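PDB 7BOB: endo-beta-mannanase from Opitutaceae bacterium TAV5, which hydrolyses beta-1,4-mannosidic bonds as an exo-acting family 5 glycoside hydrolase, probably releasing mannose from the chain ends of mannan-derived oligosaccharides. Local coordinates for residues Leu255-Pro258 and Leu259-Ser262; Leu264-Tyr267 and Val268-Arg272; Leu286-Arg289 and Ala290-Pro293; Asp296-Leu299 and Arg300-Pro304; Leu351-Phe354 and Val355-Ala358. All blocks are in the same frame, centred on the assembly; numbering follows the deposited sequence.

Contact 1: residues Leu255-Pro258 and Leu259-Ser262; sequences LADP and LTRS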
loop_
_atom_site.group_PDB
_atom_site.type_symbol
_atom_site.label_atom_id
_atom_site.label_comp_id
_atom_site.label_asym_id
_atom_site.label_seq_id
_atom_site.Cartn_x
_atom_site.Cartn_y
_atom_site.Cartn_z
ATOM N N LEU A 255 -21.861 2.494 22.561
ATOM C CA LEU A 255 -21.934 2.900 23.962
ATOM C C LEU A 255 -22.292 1.729 24.876
ATOM O O LEU A 255 -21.747 1.605 25.980
ATOM C CB LEU A 255 -22.948 4.020 24.115
ATOM C CG LEU A 255 -22.524 5.313 23.440
ATOM C CD1 LEU A 255 -23.723 6.222 23.244
ATOM C CD2 LEU A 255 -21.425 5.982 24.241
ATOM N N ALA A 256 -23.184 0.847 24.423
ATOM C CA ALA A 256 -23.620 -0.288 25.244
ATOM C C ALA A 256 -22.682 -1.490 25.169
ATOM O O ALA A 256 -22.870 -2.442 25.938
ATOM C CB ALA A 256 -25.028 -0.733 24.829
ATOM N N ASP A 257 -21.688 -1.482 24.269
ATOM C CA ASP A 257 -20.832 -2.653 24.077
ATOM C C ASP A 257 -19.752 -2.714 25.149
ATOM O O ASP A 257 -18.983 -1.759 25.294
ATOM C CB ASP A 257 -20.189 -2.611 22.685
ATOM C CG ASP A 257 -19.305 -3.829 22.392
ATOM O OD1 ASP A 257 -19.260 -4.790 23.200
ATOM O OD2 ASP A 257 -18.636 -3.816 21.346
ATOM N N PRO A 258 -19.655 -3.805 25.907
ATOM C CA PRO A 258 -18.503 -3.979 26.818
ATOM C C PRO A 258 -17.121 -3.882 26.143
ATOM O O PRO A 258 -16.163 -3.438 26.794
ATOM C CB PRO A 258 -18.730 -5.385 27.398
ATOM C CG PRO A 258 -20.203 -5.639 27.238
ATOM C CD PRO A 258 -20.660 -4.878 26.036
ATOM N N LEU A 259 -16.964 -4.337 24.889
ATOM C CA LEU A 259 -15.690 -4.124 24.182
ATOM C C LEU A 259 -15.374 -2.635 24.065
ATOM O O LEU A 259 -14.315 -2.177 24.506
ATOM C CB LEU A 259 -15.706 -4.774 22.787
ATOM C CG LEU A 259 -14.409 -4.747 21.922
ATOM C CD1 LEU A 259 -14.183 -3.401 21.194
ATOM C CD2 LEU A 259 -13.156 -5.079 22.721
ATOM N N THR A 260 -16.283 -1.868 23.461
ATOM C CA THR A 260 -16.094 -0.426 23.355
ATOM C C THR A 260 -15.782 0.190 24.721
ATOM O O THR A 260 -14.829 0.969 24.857
ATOM C CB THR A 260 -17.337 0.240 22.759
ATOM O OG1 THR A 260 -17.617 -0.297 21.462
ATOM C CG2 THR A 260 -17.141 1.762 22.650
ATOM N N ARG A 261 -16.563 -0.178 25.751
ATOM C CA ARG A 261 -16.333 0.359 27.097
ATOM C C ARG A 261 -14.974 -0.035 27.652
ATOM O O ARG A 261 -14.435 0.682 28.493
ATOM C CB ARG A 261 -17.406 -0.108 28.090
ATOM C CG ARG A 261 -18.805 0.390 27.779
ATOM C CD ARG A 261 -19.836 -0.393 28.570
ATOM N NE ARG A 261 -21.181 0.154 28.414
ATOM C CZ ARG A 261 -22.176 -0.035 29.278
ATOM N NH1 ARG A 261 -21.985 -0.776 30.371
ATOM N NH2 ARG A 261 -23.366 0.508 29.038
ATOM N N SER A 262 -14.391 -1.138 27.200
ATOM C CA SER A 262 -13.090 -1.468 27.762
ATOM C C SER A 262 -11.930 -0.715 27.101
ATOM O O SER A 262 -10.797 -0.811 27.586
ATOM C CB SER A 262 -12.854 -2.970 27.656
ATOM O OG SER A 262 -12.623 -3.339 26.296
#
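The side chain of R261 reaches back to the loop that leads into its helix, and NE donates to the backbone O of L255 at 2.9 Å. The bond is nearly straight (175°), and the acceptor lies in the guanidinium plane, while O of A256 sits over one face of the same group. The chain is extended from CG to NE. In the main chain, R261 N bonds to O of D257 at 2.9 Å as the first turn of the helix. D257 is the N-cap: with CG turned away from its own N (chi1 -178°), its OD1 accepts from L259 N at 2.9 Å, met from above the carboxylate plane. The other oxygen, OD2, serves R569 in a salt bridge and S253 N. L259 O receives OG of S262 at 2.7 Å on a lone pair. CB of L259 lies alongside the carboxylate, 3.4 Å from D257 OD2. Replacing R261 by alanine is likely to leave L255 O without its NE donor and A256 O without the guanidinium beside it. D494 of the second subunit accepts from L255 N. R261 and L255 pack on Y298 of helix 292-309, and P258 and L259 touch H418 of helix 406-422.

Contact 2: residues Leu264-Tyr267 and Val268-Arg272; sequences LPFY and VKCAR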
loop_
_atom_site.group_PDB
_atom_site.type_symbol
_atom_site.label_atom_id
_atom_site.label_comp_id
_atom_site.label_asym_id
_atom_site.label_seq_id
_atom_site.Cartn_x
_atom_site.Cartn_y
_atom_site.Cartn_z
ATOM N N LEU A 264 -11.022 2.683 26.523
ATOM C CA LEU A 264 -10.349 3.777 27.226
ATOM C C LEU A 264 -9.646 3.293 28.499
ATOM O O LEU A 264 -8.450 3.597 28.668
ATOM C CB LEU A 264 -11.366 4.896 27.460
ATOM C CG LEU A 264 -10.904 6.301 27.838
ATOM C CD1 LEU A 264 -9.784 6.743 26.936
ATOM C CD2 LEU A 264 -12.083 7.286 27.770
ATOM N N PRO A 265 -10.262 2.482 29.371
ATOM C CA PRO A 265 -9.491 1.956 30.517
ATOM C C PRO A 265 -8.271 1.164 30.103
ATOM O O PRO A 265 -7.236 1.227 30.780
ATOM C CB PRO A 265 -10.504 1.065 31.257
ATOM C CG PRO A 265 -11.835 1.604 30.854
ATOM C CD PRO A 265 -11.673 2.055 29.428
ATOM N N PHE A 266 -8.363 0.411 29.006
ATOM C CA PHE A 266 -7.197 -0.317 28.519
ATOM C C PHE A 266 -6.081 0.637 28.110
ATOM O O PHE A 266 -4.912 0.423 28.459
ATOM C CB PHE A 266 -7.590 -1.219 27.355
ATOM C CG PHE A 266 -6.420 -1.710 26.567
ATOM C CD1 PHE A 266 -5.696 -2.829 26.991
ATOM C CD2 PHE A 266 -6.020 -1.048 25.407
ATOM C CE1 PHE A 266 -4.596 -3.278 26.259
ATOM C CE2 PHE A 266 -4.922 -1.506 24.661
ATOM C CZ PHE A 266 -4.214 -2.622 25.093
ATOM N N TYR A 267 -6.419 1.688 27.350
ATOM C CA TYR A 267 -5.411 2.684 26.965
ATOM C C TYR A 267 -4.789 3.343 28.191
ATOM O O TYR A 267 -3.569 3.568 28.236
ATOM C CB TYR A 267 -6.025 3.764 26.073
ATOM C CG TYR A 267 -6.498 3.261 24.726
ATOM C CD1 TYR A 267 -5.715 2.404 23.973
ATOM C CD2 TYR A 267 -7.721 3.665 24.204
ATOM C CE1 TYR A 267 -6.149 1.949 22.745
ATOM C CE2 TYR A 267 -8.153 3.222 22.966
ATOM C CZ TYR A 267 -7.368 2.371 22.253
ATOM O OH TYR A 267 -7.814 1.918 21.048
ATOM N N VAL A 268 -5.621 3.683 29.185
ATOM C CA VAL A 268 -5.112 4.294 30.411
ATOM C C VAL A 268 -4.170 3.333 31.125
ATOM O O VAL A 268 -3.088 3.727 31.578
ATOM C CB VAL A 268 -6.283 4.735 31.315
ATOM C CG1 VAL A 268 -5.784 5.221 32.701
ATOM C CG2 VAL A 268 -7.091 5.824 30.622
ATOM N N LYS A 269 -4.543 2.050 31.190
ATOM C CA LYS A 269 -3.686 1.039 31.809
ATOM C C LYS A 269 -2.315 0.986 31.142
ATOM O O LYS A 269 -1.285 0.913 31.821
ATOM C CB LYS A 269 -4.347 -0.342 31.714
ATOM C CG LYS A 269 -5.540 -0.565 32.617
ATOM C CD LYS A 269 -5.994 -2.045 32.613
ATOM C CE LYS A 269 -7.363 -2.173 33.277
ATOM N NZ LYS A 269 -7.913 -3.565 33.239
ATOM N N CYS A 270 -2.277 0.961 29.806
ATOM C CA CYS A 270 -0.985 0.987 29.124
ATOM C C CYS A 270 -0.185 2.227 29.481
ATOM O O CYS A 270 0.990 2.133 29.852
ATOM C CB CYS A 270 -1.170 0.883 27.613
ATOM S SG CYS A 270 -2.040 -0.630 27.129
ATOM N N ALA A 271 -0.784 3.393 29.308
ATOM C CA ALA A 271 -0.081 4.627 29.645
ATOM C C ALA A 271 0.417 4.592 31.088
ATOM O O ALA A 271 1.602 4.825 31.353
ATOM C CB ALA A 271 -0.989 5.835 29.408
ATOM N N ARG A 272 -0.476 4.248 32.026
ATOM C CA ARG A 272 -0.133 4.244 33.452
ATOM C C ARG A 272 1.130 3.448 33.761
ATOM O O ARG A 272 1.890 3.812 34.665
ATOM C CB ARG A 272 -1.286 3.675 34.273
ATOM C CG ARG A 272 -1.107 3.897 35.770
ATOM C CD ARG A 272 -1.273 5.379 36.127
ATOM N NE ARG A 272 -0.878 5.671 37.496
ATOM C CZ ARG A 272 0.384 5.787 37.909
ATOM N NH1 ARG A 272 1.395 5.623 37.055
ATOM N NH2 ARG A 272 0.637 6.072 39.187
#
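C270 sets its sulfur over one face of the F266 ring, a Cys sulfur-aromatic contact between residues one helical turn apart. SG lies 3.8 Å from the centroid of the F266 ring and 21° off its normal, displaced toward the rim so that CZ of F266 is the nearest ring atom, at 3.6 Å from SG. Two different first torsions make the meeting possible: F266 carries CG opposite its backbone N (chi1 164°), whereas C270 places SG opposite its carbonyl carbon (chi1 -59°), which tips the sulfur back along the helix. The F266 ring also meets the ring of H417 with planes inclined. Y267, unlike F266, has CG opposite its carbonyl carbon, and its OH is hydrogen-bonded to H248 ND1 while its ring meets that of H197. The aliphatic parts of the second turn lie against carbonyls of the first: CG2 of V268 is 3.3 Å from L264 O, and CG of K269 is 3.1 Å from P265 O. Beyond that point K269 runs extended, carrying NZ to H417 NE2 and V427 O. Beneath the side chains the backbone is regular, with K269 N bonded to P265 O at 2.8 Å and A271 N to Y267 O at 3.0 Å, although P265 itself interrupts the ladder because its N has no hydrogen to give to the turn before. Two strands and two helices flank this helix: L264 and Y267 rest on M239 of strand 237-241, A271 on V277 of strand 277-282, and F266 on L413 and I414 of helix 406-422, while P265 and V268 face A305 and A309 of helix 292-309.

Contact 3: residues Leu286-Arg289 and Ala290-Pro293; sequences LTSR and AAAP
A292 N donates to the backbone O of R289 at 3.0 Å and 163°, with the donor above the carbonyl plane and not on a lone pair. A weaker bond precedes it: A291 N reaches S288 O at 3.0 Å but at only 132°. S288 holds OG between its backbone N and carbonyl carbon (chi1 82°), which turns the hydroxyl back over the next residues and leaves it 3.8 Å from CB of A290. From there OG is hydrogen-bonded to E491 OE1 of the second subunit, an oxygen that also takes the N-H of A290, so one carboxylate oxygen of the neighbour grips both the S288 hydroxyl and the A290 N-H. The residues R289 to A292 form a type I beta turn, the step by which the loop after strand 277-282 passes into helix 292-309 of the (beta/alpha)8 barrel. CB of L286 rests 4.2 Å from CB of A291, with Y495 of the second subunit packing on L286 and I492 of that subunit on A291. The chain of R289 bends at its second torsion. Its NH1 makes a long, weak ion pair with E524 of the second subunit, and the like charge of R526 of that subunit also lies close.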
loop_
_atom_site.group_PDB
_atom_site.type_symbol
_atom_site.label_atom_id
_atom_site.label_comp_id
_atom_site.label_asym_id
_atom_site.label_seq_id
_atom_site.Cartn_x
_atom_site.Cartn_y
_atom_site.Cartn_z
ATOM N N LEU A 286 -21.817 10.974 20.518
ATOM C CA LEU A 286 -23.269 11.064 20.463
ATOM C C LEU A 286 -23.733 11.704 21.759
ATOM O O LEU A 286 -23.348 11.252 22.849
ATOM C CB LEU A 286 -23.890 9.682 20.273
ATOM C CG LEU A 286 -23.261 8.823 19.169
ATOM C CD1 LEU A 286 -23.835 7.408 19.213
ATOM C CD2 LEU A 286 -23.438 9.447 17.760
ATOM N N THR A 287 -24.498 12.799 21.654
ATOM C CA THR A 287 -25.003 13.438 22.868
ATOM C C THR A 287 -26.461 13.874 22.733
ATOM O O THR A 287 -26.924 14.697 23.532
ATOM C CB THR A 287 -24.163 14.670 23.266
ATOM O OG1 THR A 287 -24.337 15.694 22.288
ATOM C CG2 THR A 287 -22.667 14.349 23.408
ATOM N N SER A 288 -27.199 13.351 21.757
ATOM C CA SER A 288 -28.578 13.770 21.552
ATOM C C SER A 288 -29.490 13.175 22.628
ATOM O O SER A 288 -29.084 12.335 23.436
ATOM C CB SER A 288 -29.063 13.377 20.150
ATOM O OG SER A 288 -29.492 12.016 20.093
ATOM N N ARG A 289 -30.732 13.666 22.653
ATOM C CA ARG A 289 -31.721 13.174 23.603
ATOM C C ARG A 289 -31.928 11.675 23.433
ATOM O O ARG A 289 -31.970 10.931 24.417
ATOM C CB ARG A 289 -33.036 13.933 23.416
ATOM C CG ARG A 289 -34.109 13.620 24.439
ATOM C CD ARG A 289 -35.490 13.476 23.789
ATOM N NE ARG A 289 -36.416 12.735 24.656
ATOM C CZ ARG A 289 -36.584 11.411 24.644
ATOM N NH1 ARG A 289 -35.888 10.644 23.803
ATOM N NH2 ARG A 289 -37.456 10.850 25.484
ATOM N N ALA A 290 -31.997 11.206 22.183
ATOM C CA ALA A 290 -32.185 9.780 21.936
ATOM C C ALA A 290 -31.048 8.946 22.511
ATOM O O ALA A 290 -31.262 7.801 22.910
ATOM C CB ALA A 290 -32.329 9.525 20.439
ATOM N N ALA A 291 -29.843 9.506 22.595
ATOM C CA ALA A 291 -28.703 8.757 23.106
ATOM C C ALA A 291 -28.619 8.740 24.623
ATOM O O ALA A 291 -27.784 8.000 25.160
ATOM C CB ALA A 291 -27.395 9.332 22.556
ATOM N N ALA A 292 -29.444 9.534 25.316
ATOM C CA ALA A 292 -29.281 9.747 26.758
ATOM C C ALA A 292 -29.225 8.461 27.580
ATOM O O ALA A 292 -28.300 8.322 28.398
ATOM C CB ALA A 292 -30.390 10.686 27.257
ATOM N N PRO A 293 -30.129 7.485 27.415
ATOM C CA PRO A 293 -29.984 6.256 28.224
ATOM C C PRO A 293 -28.633 5.593 28.030
ATOM O O PRO A 293 -28.046 5.089 29.000
ATOM C CB PRO A 293 -31.128 5.352 27.735
ATOM C CG PRO A 293 -32.046 6.245 26.945
ATOM C CD PRO A 293 -31.208 7.362 26.413
#

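Contact 4: residues Asp296-Leu299 and Arg300-Pro304; sequences DAYL and RAILP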
loop_
_atom_site.group_PDB
_atom_site.type_symbol
_atom_site.label_atom_id
_atom_site.label_comp_id
_atom_site.label_asym_id
_atom_site.label_seq_id
_atom_site.Cartn_x
_atom_site.Cartn_y
_atom_site.Cartn_z
ATOM N N ASP A 296 -25.412 7.706 29.361
ATOM C CA ASP A 296 -25.393 7.648 30.822
ATOM C C ASP A 296 -24.794 6.328 31.315
ATOM O O ASP A 296 -23.899 6.315 32.175
ATOM C CB ASP A 296 -26.823 7.876 31.325
ATOM C CG ASP A 296 -27.008 7.537 32.763
ATOM O OD1 ASP A 296 -26.361 8.158 33.622
ATOM O OD2 ASP A 296 -27.824 6.647 33.029
ATOM N N ALA A 297 -25.241 5.207 30.745
ATOM C CA ALA A 297 -24.687 3.910 31.143
ATOM C C ALA A 297 -23.219 3.791 30.748
ATOM O O ALA A 297 -22.410 3.231 31.505
ATOM C CB ALA A 297 -25.496 2.768 30.520
ATOM N N TYR A 298 -22.851 4.328 29.573
ATOM C CA TYR A 298 -21.457 4.289 29.147
ATOM C C TYR A 298 -20.566 5.016 30.142
ATOM O O TYR A 298 -19.514 4.502 30.549
ATOM C CB TYR A 298 -21.322 4.907 27.748
ATOM C CG TYR A 298 -19.898 5.106 27.288
ATOM C CD1 TYR A 298 -19.171 4.052 26.740
ATOM C CD2 TYR A 298 -19.287 6.355 27.371
ATOM C CE1 TYR A 298 -17.868 4.225 26.303
ATOM C CE2 TYR A 298 -17.978 6.551 26.915
ATOM C CZ TYR A 298 -17.276 5.483 26.390
ATOM O OH TYR A 298 -15.980 5.666 25.959
ATOM N N LEU A 299 -20.973 6.222 30.540
ATOM C CA LEU A 299 -20.148 6.999 31.449
ATOM C C LEU A 299 -20.027 6.303 32.793
ATOM O O LEU A 299 -18.933 6.263 33.375
ATOM C CB LEU A 299 -20.718 8.407 31.609
ATOM C CG LEU A 299 -20.644 9.262 30.334
ATOM C CD1 LEU A 299 -21.289 10.609 30.559
ATOM C CD2 LEU A 299 -19.211 9.428 29.845
ATOM N N ARG A 300 -21.127 5.704 33.278
ATOM C CA ARG A 300 -21.070 5.012 34.562
ATOM C C ARG A 300 -20.149 3.806 34.515
ATOM O O ARG A 300 -19.704 3.344 35.572
ATOM C CB ARG A 300 -22.481 4.597 35.025
ATOM C CG ARG A 300 -23.221 5.807 35.626
ATOM C CD ARG A 300 -24.736 5.725 35.473
ATOM N NE ARG A 300 -25.346 6.974 35.922
ATOM C CZ ARG A 300 -25.412 7.360 37.201
ATOM N NH1 ARG A 300 -24.920 6.585 38.155
ATOM N NH2 ARG A 300 -25.960 8.526 37.527
ATOM N N ALA A 301 -19.850 3.281 33.323
ATOM C CA ALA A 301 -18.858 2.219 33.257
ATOM C C ALA A 301 -17.438 2.775 33.104
ATOM O O ALA A 301 -16.533 2.405 33.862
ATOM C CB ALA A 301 -19.189 1.258 32.105
ATOM N N ILE A 302 -17.214 3.674 32.149
ATOM C CA ILE A 302 -15.824 3.951 31.799
ATOM C C ILE A 302 -15.121 4.826 32.827
ATOM O O ILE A 302 -13.912 4.672 33.034
ATOM C CB ILE A 302 -15.732 4.568 30.396
ATOM C CG1 ILE A 302 -16.494 5.880 30.349
ATOM C CG2 ILE A 302 -16.228 3.564 29.339
ATOM C CD1 ILE A 302 -15.676 6.994 29.742
ATOM N N LEU A 303 -15.843 5.748 33.495
ATOM C CA LEU A 303 -15.167 6.649 34.430
ATOM C C LEU A 303 -14.624 5.912 35.650
ATOM O O LEU A 303 -13.435 6.093 35.971
ATOM C CB LEU A 303 -16.099 7.801 34.816
ATOM C CG LEU A 303 -16.403 8.735 33.643
ATOM C CD1 LEU A 303 -17.410 9.811 34.068
ATOM C CD2 LEU A 303 -15.103 9.364 33.110
ATOM N N PRO A 304 -15.401 5.085 36.374
ATOM C CA PRO A 304 -14.773 4.317 37.470
ATOM C C PRO A 304 -13.673 3.380 36.972
ATOM O O PRO A 304 -12.628 3.257 37.627
ATOM C CB PRO A 304 -15.953 3.552 38.102
ATOM C CG PRO A 304 -17.191 4.281 37.652
ATOM C CD PRO A 304 -16.855 4.832 36.282
#
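R300 N, I302 N and L303 N donate to the carbonyls of D296, Y298 and L299 in regular helical bonds, the one from I302 N to Y298 O being 2.9 Å long, while A301 N shares itself weakly between A297 O and Y298 O. On one flank D296 and R300, a turn apart, form a salt bridge: NE of R300 meets OD1 of D296 at 2.8 Å, at the edge of the guanidinium and on the syn side of the carboxylate. NE alone is near enough to donate, and with the planes 70° apart there is no coplanar, two-point pairing. NH2 of R300 has a further partner in E356 of helix 352-364, though that ion pair is long and weak. On another flank I302 lies over one face of the Y298 ring in a CH-pi contact, with CG2 3.9 Å from the ring centroid and 25° off the normal. Its first torsion (61°) puts CG1 between the backbone N and the carbonyl carbon and sets CG1 and CG2 by the ring: CG2 is 3.5 Å from CE1 of Y298. Further along the other branch, CD1 is 3.7 Å from CE2 of Y298. L299 packs more loosely on the same turn, its CD2 4.3 Å from CD1 of I302. Y298 and I302 press on R261 of helix 258-272. Helix 292-309 is the crossover helix of the beta-alpha-beta unit between strands 277-282 and 311-316 of the (beta/alpha)8 barrel, with L299 and L303 on F282 and its other sides against the adjacent helices.

Contact 5: residues Leu351-Phe354 and Val355-Ala358; sequences LEYF and VEFA
F357 brings its CB over one face of the Y353 ring, 4.1 Å from the ring centroid and 25° off the normal, a CH-pi contact between residues one turn apart. The tyrosine OH in turn lies at the edge of the F357 ring, 3.6 Å from CD1. Y353 owes this placement to CG lying opposite its backbone N (chi1 178°), which sends the ring along the helix toward the following turn. At the edge of the same ring stands the carboxylate of E356, OE1 being 3.6 Å from CD1 of Y353 with the two planes almost perpendicular; R300 NH2 is a second, long and weak partner of OE1. Backbone bonds fix the spacing, F357 N donating to Y353 O at 2.7 Å and A358 N to F354 O at 2.8 Å. With a serine in place of Y353, CB of F357 is likely to lose the ring it packs on, and the E356 carboxylate its aromatic neighbour. F354 packs more distantly, its CE1 4.5 Å from CB of A358, and the backbone N of G350 holds OE2 of E352 at the helix start. Y353 lies against R300 and P304 of helix 292-309, and F357 against L303. F357 meets Y314 of strand 311-316 edge to face, and F354 does the same with F282 of strand 277-282.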
loop_
_atom_site.group_PDB
_atom_site.type_symbol
_atom_site.label_atom_id
_atom_site.label_comp_id
_atom_site.label_asym_id
_atom_site.label_seq_id
_atom_site.Cartn_x
_atom_site.Cartn_y
_atom_site.Cartn_z
ATOM N N LEU A 351 -25.772 13.058 30.331
ATOM C CA LEU A 351 -24.380 13.302 30.694
ATOM C C LEU A 351 -24.184 13.744 32.146
ATOM O O LEU A 351 -23.032 13.922 32.573
ATOM C CB LEU A 351 -23.773 14.341 29.735
ATOM C CG LEU A 351 -23.971 14.105 28.214
ATOM C CD1 LEU A 351 -23.226 15.143 27.381
ATOM C CD2 LEU A 351 -23.573 12.689 27.787
ATOM N N GLU A 352 -25.271 13.905 32.920
ATOM C CA GLU A 352 -25.178 14.413 34.297
ATOM C C GLU A 352 -24.208 13.607 35.147
ATOM O O GLU A 352 -23.628 14.141 36.097
ATOM C CB GLU A 352 -26.555 14.416 34.988
ATOM C CG GLU A 352 -27.744 14.774 34.076
ATOM C CD GLU A 352 -28.150 13.606 33.150
ATOM O OE1 GLU A 352 -27.880 12.427 33.504
ATOM O OE2 GLU A 352 -28.713 13.859 32.059
ATOM N N TYR A 353 -23.988 12.334 34.806
ATOM C CA TYR A 353 -23.140 11.513 35.660
ATOM C C TYR A 353 -21.716 12.043 35.740
ATOM O O TYR A 353 -21.070 11.892 36.783
ATOM C CB TYR A 353 -23.096 10.064 35.181
ATOM C CG TYR A 353 -22.181 9.257 36.053
ATOM C CD1 TYR A 353 -22.516 9.010 37.394
ATOM C CD2 TYR A 353 -20.971 8.778 35.573
ATOM C CE1 TYR A 353 -21.684 8.280 38.221
ATOM C CE2 TYR A 353 -20.124 8.039 36.389
ATOM C CZ TYR A 353 -20.488 7.797 37.722
ATOM O OH TYR A 353 -19.660 7.069 38.553
ATOM N N PHE A 354 -21.182 12.614 34.649
ATOM C CA PHE A 354 -19.853 13.214 34.760
ATOM C C PHE A 354 -19.812 14.249 35.885
ATOM O O PHE A 354 -18.830 14.328 36.630
ATOM C CB PHE A 354 -19.419 13.862 33.445
ATOM C CG PHE A 354 -18.059 14.506 33.525
ATOM C CD1 PHE A 354 -16.997 13.826 34.113
ATOM C CD2 PHE A 354 -17.851 15.798 33.057
ATOM C CE1 PHE A 354 -15.747 14.403 34.209
ATOM C CE2 PHE A 354 -16.594 16.392 33.152
ATOM C CZ PHE A 354 -15.539 15.702 33.721
ATOM N N VAL A 355 -20.872 15.047 36.027
ATOM C CA VAL A 355 -20.897 16.041 37.098
ATOM C C VAL A 355 -20.858 15.347 38.451
ATOM O O VAL A 355 -20.090 15.730 39.341
ATOM C CB VAL A 355 -22.127 16.957 36.968
ATOM C CG1 VAL A 355 -22.192 17.941 38.156
ATOM C CG2 VAL A 355 -22.087 17.719 35.646
ATOM N N GLU A 356 -21.660 14.286 38.606
ATOM C CA GLU A 356 -21.707 13.568 39.877
ATOM C C GLU A 356 -20.369 12.894 40.146
ATOM O O GLU A 356 -19.845 12.951 41.269
ATOM C CB GLU A 356 -22.864 12.556 39.864
ATOM C CG GLU A 356 -22.968 11.638 41.092
ATOM C CD GLU A 356 -23.776 10.362 40.827
ATOM O OE1 GLU A 356 -24.670 10.390 39.942
ATOM O OE2 GLU A 356 -23.508 9.318 41.484
ATOM N N PHE A 357 -19.774 12.299 39.105
ATOM C CA PHE A 357 -18.493 11.620 39.267
ATOM C C PHE A 357 -17.383 12.612 39.609
ATOM O O PHE A 357 -16.500 12.310 40.421
ATOM C CB PHE A 357 -18.157 10.829 37.989
ATOM C CG PHE A 357 -16.774 10.227 37.984
ATOM C CD1 PHE A 357 -16.565 8.933 38.440
ATOM C CD2 PHE A 357 -15.677 10.955 37.504
ATOM C CE1 PHE A 357 -15.281 8.369 38.425
ATOM C CE2 PHE A 357 -14.392 10.404 37.486
ATOM C CZ PHE A 357 -14.196 9.110 37.952
ATOM N N ALA A 358 -17.390 13.789 38.978
ATOM C CA ALA A 358 -16.351 14.761 39.287
ATOM C C ALA A 358 -16.460 15.236 40.730
ATOM O O ALA A 358 -15.444 15.406 41.414
ATOM C CB ALA A 358 -16.429 15.956 38.344
#

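Overall arrangement
The five contacts follow one another along the chain without overlap and sample three consecutive helices on the outside of the (beta/alpha)8 barrel. Contacts 1 and 2 share helix 258-272, their centres about 15 Å apart; contacts 3 and 4 share helix 292-309, about 14 Å apart; contact 5 begins helix 352-364. Contact 4 is the middle piece: its centre is about 10 Å from that of contact 1 and about 9 Å from that of contact 5, and it touches contacts 1, 2 and 5. Contacts 1 and 3, joined by L255 and L286, both meet the second subunit, so helix entrances in the barrel also serve the trimer, while contact 2 lies nearest the chain centre.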